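Bifunctional enzyme IspD/IspF (Campylobacter jejuni, PDB 1W55) catalyses two steps of isoprenoid precursor biosynthesis, coupling CTP to methylerythritol phosphate and cyclising CDP-methylerythritol 2-phosphate with release of CMP. Local coordinates at residues T171-A174 with K179-F182; D255-A260 with E284-A289. All coordinates share one frame; numbering follows the deposited sequence.

How the contacts relate
Contact 1 lies in the N-terminal cytidylyltransferase part and contact 2 in the C-terminal cyclodiphosphate synthase part. They sit on opposite sides of the chain's centre, with centres about 48 Å apart, and share no helix or strand. Contact 1 is local: the end of a short helix meets the start of the strand that follows it. Contact 2 joins two helices separated by a longer run of chain. Both rest on aliphatic side chains. In contact 1 a methyl also touches a backbone N, and one of three touching residues is buried. Contact 2 is methyl against methyl, with all four buried. Contact 1 is far from the annotated sites, whereas the L258 side chain of contact 2 comes within about 5 Å of that of I266, which lines a CMP pocket.

Contact 1 (T171-A174 with K179-F182); sequences TAIA and KIWF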
ATOM      1  N   THR A 171      40.084  12.600 -10.402  1.00 42.07           N
ATOM      2  CA  THR A 171      41.203  12.366 -11.318  1.00 41.85           C
ATOM      3  C   THR A 171      41.871  13.672 -11.733  1.00 43.52           C
ATOM      4  O   THR A 171      43.080  13.706 -11.930  1.00 42.62           O
ATOM      5  CB  THR A 171      40.776  11.613 -12.584  1.00 41.44           C
ATOM      6  OG1 THR A 171      39.669  12.293 -13.210  1.00 41.95           O
ATOM      7  CG2 THR A 171      40.250  10.231 -12.246  1.00 40.53           C
ATOM      8  N   ALA A 172      41.083  14.740 -11.876  1.00 43.92           N
ATOM      9  CA  ALA A 172      41.639  16.044 -12.230  1.00 44.17           C
ATOM     10  C   ALA A 172      42.560  16.551 -11.114  1.00 44.00           C
ATOM     11  O   ALA A 172      43.704  16.907 -11.368  1.00 44.07           O
ATOM     12  CB  ALA A 172      40.527  17.052 -12.531  1.00 41.89           C
ATOM     13  N   ILE A 173      42.051  16.550  -9.885  1.00 44.08           N
ATOM     14  CA  ILE A 173      42.795  17.007  -8.713  1.00 45.37           C
ATOM     15  C   ILE A 173      44.009  16.116  -8.426  1.00 45.95           C
ATOM     16  O   ILE A 173      45.098  16.622  -8.150  1.00 45.93           O
ATOM     17  CB  ILE A 173      41.869  17.064  -7.468  1.00 45.01           C
ATOM     18  CG1 ILE A 173      40.758  18.108  -7.662  1.00 44.60           C
ATOM     19  CG2 ILE A 173      42.689  17.276  -6.180  1.00 45.92           C
ATOM     20  CD1 ILE A 173      41.079  19.506  -7.154  1.00 45.31           C
ATOM     21  N   ALA A 174      43.809  14.801  -8.494  1.00 46.06           N
ATOM     22  CA  ALA A 174      44.876  13.830  -8.258  1.00 47.80           C
ATOM     23  C   ALA A 174      46.055  13.982  -9.232  1.00 49.30           C
ATOM     24  O   ALA A 174      47.212  13.843  -8.819  1.00 49.44           O
ATOM     25  CB  ALA A 174      44.333  12.407  -8.290  1.00 46.04           C
ATOM     26  N   LYS A 179      45.299  15.488  -2.963  1.00 51.30           N
ATOM     27  CA  LYS A 179      44.851  14.322  -2.194  1.00 52.09           C
ATOM     28  C   LYS A 179      43.337  14.144  -2.265  1.00 49.86           C
ATOM     29  O   LYS A 179      42.584  15.119  -2.218  1.00 49.99           O
ATOM     30  CB  LYS A 179      45.291  14.429  -0.721  1.00 53.25           C
ATOM     31  CG  LYS A 179      46.771  14.797  -0.524  1.00 59.80           C
ATOM     32  CD  LYS A 179      47.629  13.578  -0.163  1.00 68.64           C
ATOM     33  CE  LYS A 179      49.023  13.666  -0.784  1.00 71.71           C
ATOM     34  NZ  LYS A 179      49.075  12.961  -2.099  1.00 75.62           N
ATOM     35  N   ILE A 180      42.911  12.890  -2.365  1.00 48.64           N
ATOM     36  CA  ILE A 180      41.505  12.523  -2.437  1.00 47.49           C
ATOM     37  C   ILE A 180      41.069  11.772  -1.183  1.00 47.95           C
ATOM     38  O   ILE A 180      41.764  10.869  -0.724  1.00 48.37           O
ATOM     39  CB  ILE A 180      41.243  11.628  -3.682  1.00 47.60           C
ATOM     40  CG1 ILE A 180      42.020  12.135  -4.914  1.00 44.81           C
ATOM     41  CG2 ILE A 180      39.715  11.486  -3.951  1.00 45.45           C
ATOM     42  CD1 ILE A 180      41.609  13.503  -5.406  1.00 39.12           C
ATOM     43  N   TRP A 181      39.917  12.149  -0.639  1.00 47.51           N
ATOM     44  CA  TRP A 181      39.270  11.378   0.415  1.00 47.57           C
ATOM     45  C   TRP A 181      38.052  10.642  -0.173  1.00 47.13           C
ATOM     46  O   TRP A 181      37.150  11.268  -0.750  1.00 45.90           O
ATOM     47  CB  TRP A 181      38.862  12.280   1.590  1.00 47.30           C
ATOM     48  CG  TRP A 181      38.388  11.507   2.791  1.00 53.25           C
ATOM     49  CD1 TRP A 181      37.092  11.286   3.163  1.00 57.26           C
ATOM     50  CD2 TRP A 181      39.200  10.831   3.758  1.00 58.64           C
ATOM     51  NE1 TRP A 181      37.046  10.521   4.304  1.00 60.47           N
ATOM     52  CE2 TRP A 181      38.326  10.226   4.693  1.00 62.45           C
ATOM     53  CE3 TRP A 181      40.584  10.676   3.936  1.00 63.09           C
ATOM     54  CZ2 TRP A 181      38.790   9.480   5.791  1.00 63.04           C
ATOM     55  CZ3 TRP A 181      41.046   9.933   5.029  1.00 64.70           C
ATOM     56  CH2 TRP A 181      40.148   9.345   5.940  1.00 63.41           C
ATOM     57  N   PHE A 182      38.053   9.316  -0.049  1.00 45.62           N
ATOM     58  CA  PHE A 182      36.958   8.489  -0.545  1.00 46.04           C
ATOM     59  C   PHE A 182      35.937   8.190   0.552  1.00 47.37           C
ATOM     60  O   PHE A 182      36.287   7.751   1.647  1.00 47.82           O
ATOM     61  CB  PHE A 182      37.481   7.192  -1.166  1.00 44.99           C
ATOM     62  CG  PHE A 182      38.391   7.413  -2.344  1.00 46.46           C
ATOM     63  CD1 PHE A 182      39.779   7.419  -2.177  1.00 43.37           C
ATOM     64  CD2 PHE A 182      37.866   7.637  -3.618  1.00 45.07           C
ATOM     65  CE1 PHE A 182      40.632   7.637  -3.262  1.00 43.55           C
ATOM     66  CE2 PHE A 182      38.711   7.856  -4.706  1.00 44.77           C
ATOM     67  CZ  PHE A 182      40.104   7.851  -4.523  1.00 42.83           C
TER
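I180 reaches from the start of its strand to the end of helix 169-174 and touches I173 and A174 there. Its CD1 methyl does most of the work. This methyl lies 4.0 Å from CG2 of I173 and 4.0 Å from the backbone N of A174, so it rests at the junction of the two helix residues. The A174 methyl comes alongside the I180 branch rather than at its end: CB of A174 is 4.1 Å from CG1 of I180, and about as far from CD1.

The two isoleucines cross obliquely and offer different branches. I173 uses its short branch. CG2 is anti to the backbone N, and CG1 is anti to the carbonyl carbon (chi1 -64°). The long branch therefore leads away from the strand, and I173 also packs on L155 and L156 of helix 153-159. I180 does the reverse. Its CA-CB bond is directed neither at the helix nor away from it, but the CG1-CD1 arm bends over to the helix, with chi2 at -64°. Its other branch serves the strand side: CG2 sits over a face of the F182 ring, 3.7 Å from its plane and nearer the rim than the centre.

The distances are ordinary van der Waals separations. The contact is small, burying 135 Å² in all, and is apolar at its side chains. I180 also touches C119 and T121 of strand 119-124, to which K179 and W181 make backbone bonds, and just before strand 180-184 K179 N bonds to the D118 carboxylate. T171 packs on L131, and F182 on N134, of a neighbouring subunit.

The four residues between the segments form a tight helix-to-strand connection. Strand 180-184 then runs parallel to strand 119-124, in a mixed sheet of the GT-A-type fold of the IspD cytidylyltransferases.

Contact 2 (D255-A260 with E284-A289); sequences DAILGA and ELLKQA
Helices 248-260 and 282-295 pack side by side here, and the backbones come nearest at L258 and A289, whose CA atoms are 6.8 Å apart. Two pairs of side chains bridge them. I257 and L286 meet methyl to methyl, CD1 of I257 lying 3.6 Å from CD1 of L286. These side chains cross at about a right angle. L286 has CG anti to its backbone N (chi1 169°), which helps bring its end nearer the other helix. In the second pair, the CD2 methyl of L258 meets the A289 methyl, with CD2 to CB at 3.9 Å. The CB of A289 is directed toward the other helix.

I257 also packs on V361 of strand 354-365, so helix 248-260 lies on the sheet while it faces helix 282-295. Within helix 282-295, Q288 NE2 bonds to E284 OE2 at 3.1 Å, and E284 OE2 accepts it with its anti lone pair. D255 OD1 accepts a bond from I266 N, and L285 O bonds to Y270 OH.

All four touching residues are buried and aliphatic. The helices are joined by apolar packing, while polar bonds beside it link them to I266 and Y270, residues that probably bind the substrate.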
ATOM      1  N   ASP A 255       1.711  25.013 -35.670  1.00 29.89           N
ATOM      2  CA  ASP A 255       1.550  26.072 -34.677  1.00 30.36           C
ATOM      3  C   ASP A 255       0.922  25.559 -33.369  1.00 28.45           C
ATOM      4  O   ASP A 255       1.364  25.929 -32.295  1.00 30.63           O
ATOM      5  CB  ASP A 255       0.729  27.222 -35.255  1.00 30.75           C
ATOM      6  CG  ASP A 255       1.596  28.380 -35.732  1.00 36.52           C
ATOM      7  OD1 ASP A 255       2.833  28.218 -35.768  1.00 35.82           O
ATOM      8  OD2 ASP A 255       1.128  29.489 -36.093  1.00 36.16           O
ATOM      9  N   ALA A 256      -0.083  24.693 -33.462  1.00 27.45           N
ATOM     10  CA  ALA A 256      -0.758  24.187 -32.265  1.00 27.02           C
ATOM     11  C   ALA A 256       0.172  23.344 -31.407  1.00 26.66           C
ATOM     12  O   ALA A 256       0.194  23.485 -30.184  1.00 26.35           O
ATOM     13  CB  ALA A 256      -2.036  23.410 -32.627  1.00 25.45           C
ATOM     14  N   ILE A 257       0.953  22.487 -32.058  1.00 27.14           N
ATOM     15  CA  ILE A 257       1.900  21.597 -31.381  1.00 27.07           C
ATOM     16  C   ILE A 257       3.044  22.358 -30.713  1.00 27.98           C
ATOM     17  O   ILE A 257       3.398  22.079 -29.566  1.00 28.51           O
ATOM     18  CB  ILE A 257       2.447  20.535 -32.388  1.00 29.05           C
ATOM     19  CG1 ILE A 257       1.333  19.541 -32.754  1.00 29.87           C
ATOM     20  CG2 ILE A 257       3.636  19.778 -31.778  1.00 30.50           C
ATOM     21  CD1 ILE A 257       1.599  18.690 -33.995  1.00 27.94           C
ATOM     22  N   LEU A 258       3.613  23.330 -31.421  1.00 28.22           N
ATOM     23  CA  LEU A 258       4.641  24.185 -30.845  1.00 30.09           C
ATOM     24  C   LEU A 258       4.069  25.035 -29.717  1.00 29.81           C
ATOM     25  O   LEU A 258       4.737  25.252 -28.695  1.00 30.38           O
ATOM     26  CB  LEU A 258       5.241  25.106 -31.909  1.00 31.33           C
ATOM     27  CG  LEU A 258       6.038  24.450 -33.039  1.00 35.70           C
ATOM     28  CD1 LEU A 258       6.287  25.472 -34.143  1.00 35.22           C
ATOM     29  CD2 LEU A 258       7.355  23.833 -32.544  1.00 34.63           C
ATOM     30  N   GLY A 259       2.834  25.509 -29.902  1.00 28.71           N
ATOM     31  CA  GLY A 259       2.194  26.383 -28.933  1.00 28.15           C
ATOM     32  C   GLY A 259       1.947  25.694 -27.611  1.00 29.74           C
ATOM     33  O   GLY A 259       2.218  26.264 -26.558  1.00 31.75           O
ATOM     34  N   ALA A 260       1.461  24.448 -27.667  1.00 30.83           N
ATOM     35  CA  ALA A 260       1.194  23.671 -26.460  1.00 30.82           C
ATOM     36  C   ALA A 260       2.483  23.388 -25.681  1.00 31.31           C
ATOM     37  O   ALA A 260       2.461  23.278 -24.459  1.00 31.46           O
ATOM     38  CB  ALA A 260       0.456  22.364 -26.809  1.00 29.62           C
ATOM     39  N   GLU A 284       6.851  17.151 -43.464  1.00 36.25           N
ATOM     40  CA  GLU A 284       8.181  16.907 -42.902  1.00 38.09           C
ATOM     41  C   GLU A 284       8.527  17.996 -41.897  1.00 36.64           C
ATOM     42  O   GLU A 284       9.115  17.709 -40.850  1.00 36.53           O
ATOM     43  CB  GLU A 284       9.245  16.807 -44.013  1.00 39.19           C
ATOM     44  CG  GLU A 284      10.689  16.613 -43.532  1.00 46.75           C
ATOM     45  CD  GLU A 284      10.926  15.313 -42.754  1.00 54.14           C
ATOM     46  OE1 GLU A 284      10.275  14.279 -43.049  1.00 59.78           O
ATOM     47  OE2 GLU A 284      11.780  15.327 -41.840  1.00 52.84           O
ATOM     48  N   LEU A 285       8.137  19.235 -42.211  1.00 36.37           N
ATOM     49  CA  LEU A 285       8.304  20.364 -41.299  1.00 36.84           C
ATOM     50  C   LEU A 285       7.503  20.136 -40.023  1.00 36.49           C
ATOM     51  O   LEU A 285       7.998  20.388 -38.928  1.00 36.36           O
ATOM     52  CB  LEU A 285       7.867  21.678 -41.959  1.00 37.47           C
ATOM     53  CG  LEU A 285       8.621  22.183 -43.195  1.00 40.39           C
ATOM     54  CD1 LEU A 285       8.097  23.551 -43.609  1.00 39.55           C
ATOM     55  CD2 LEU A 285      10.124  22.241 -42.964  1.00 40.30           C
ATOM     56  N   LEU A 286       6.264  19.658 -40.188  1.00 36.65           N
ATOM     57  CA  LEU A 286       5.409  19.239 -39.079  1.00 35.40           C
ATOM     58  C   LEU A 286       6.078  18.172 -38.216  1.00 35.84           C
ATOM     59  O   LEU A 286       6.120  18.294 -36.989  1.00 34.68           O
ATOM     60  CB  LEU A 286       4.059  18.710 -39.604  1.00 34.08           C
ATOM     61  CG  LEU A 286       3.141  17.991 -38.601  1.00 36.24           C
ATOM     62  CD1 LEU A 286       2.745  18.916 -37.419  1.00 31.32           C
ATOM     63  CD2 LEU A 286       1.895  17.408 -39.281  1.00 35.80           C
ATOM     64  N   LYS A 287       6.586  17.121 -38.861  1.00 36.66           N
ATOM     65  CA  LYS A 287       7.254  16.032 -38.151  1.00 37.61           C
ATOM     66  C   LYS A 287       8.451  16.537 -37.325  1.00 37.32           C
ATOM     67  O   LYS A 287       8.648  16.126 -36.180  1.00 38.01           O
ATOM     68  CB  LYS A 287       7.709  14.954 -39.131  1.00 38.40           C
ATOM     69  CG  LYS A 287       8.500  13.820 -38.486  1.00 43.24           C
ATOM     70  CD  LYS A 287       9.255  12.993 -39.519  1.00 54.76           C
ATOM     71  CE  LYS A 287       8.363  11.927 -40.169  1.00 60.54           C
ATOM     72  NZ  LYS A 287       8.169  10.710 -39.315  1.00 60.99           N
ATOM     73  N   GLN A 288       9.232  17.435 -37.909  1.00 36.98           N
ATOM     74  CA  GLN A 288      10.409  17.980 -37.237  1.00 38.26           C
ATOM     75  C   GLN A 288      10.040  18.884 -36.064  1.00 37.00           C
ATOM     76  O   GLN A 288      10.760  18.930 -35.065  1.00 37.04           O
ATOM     77  CB  GLN A 288      11.297  18.731 -38.235  1.00 37.65           C
ATOM     78  CG  GLN A 288      12.118  17.813 -39.134  1.00 44.54           C
ATOM     79  CD  GLN A 288      12.982  18.585 -40.117  1.00 51.22           C
ATOM     80  OE1 GLN A 288      13.659  19.542 -39.740  1.00 57.50           O
ATOM     81  NE2 GLN A 288      12.951  18.180 -41.376  1.00 53.56           N
ATOM     82  N   ALA A 289       8.931  19.613 -36.193  1.00 35.83           N
ATOM     83  CA  ALA A 289       8.430  20.437 -35.094  1.00 34.28           C
ATOM     84  C   ALA A 289       7.998  19.559 -33.898  1.00 33.49           C
ATOM     85  O   ALA A 289       8.297  19.873 -32.751  1.00 34.40           O
ATOM     86  CB  ALA A 289       7.278  21.301 -35.567  1.00 33.41           C
TER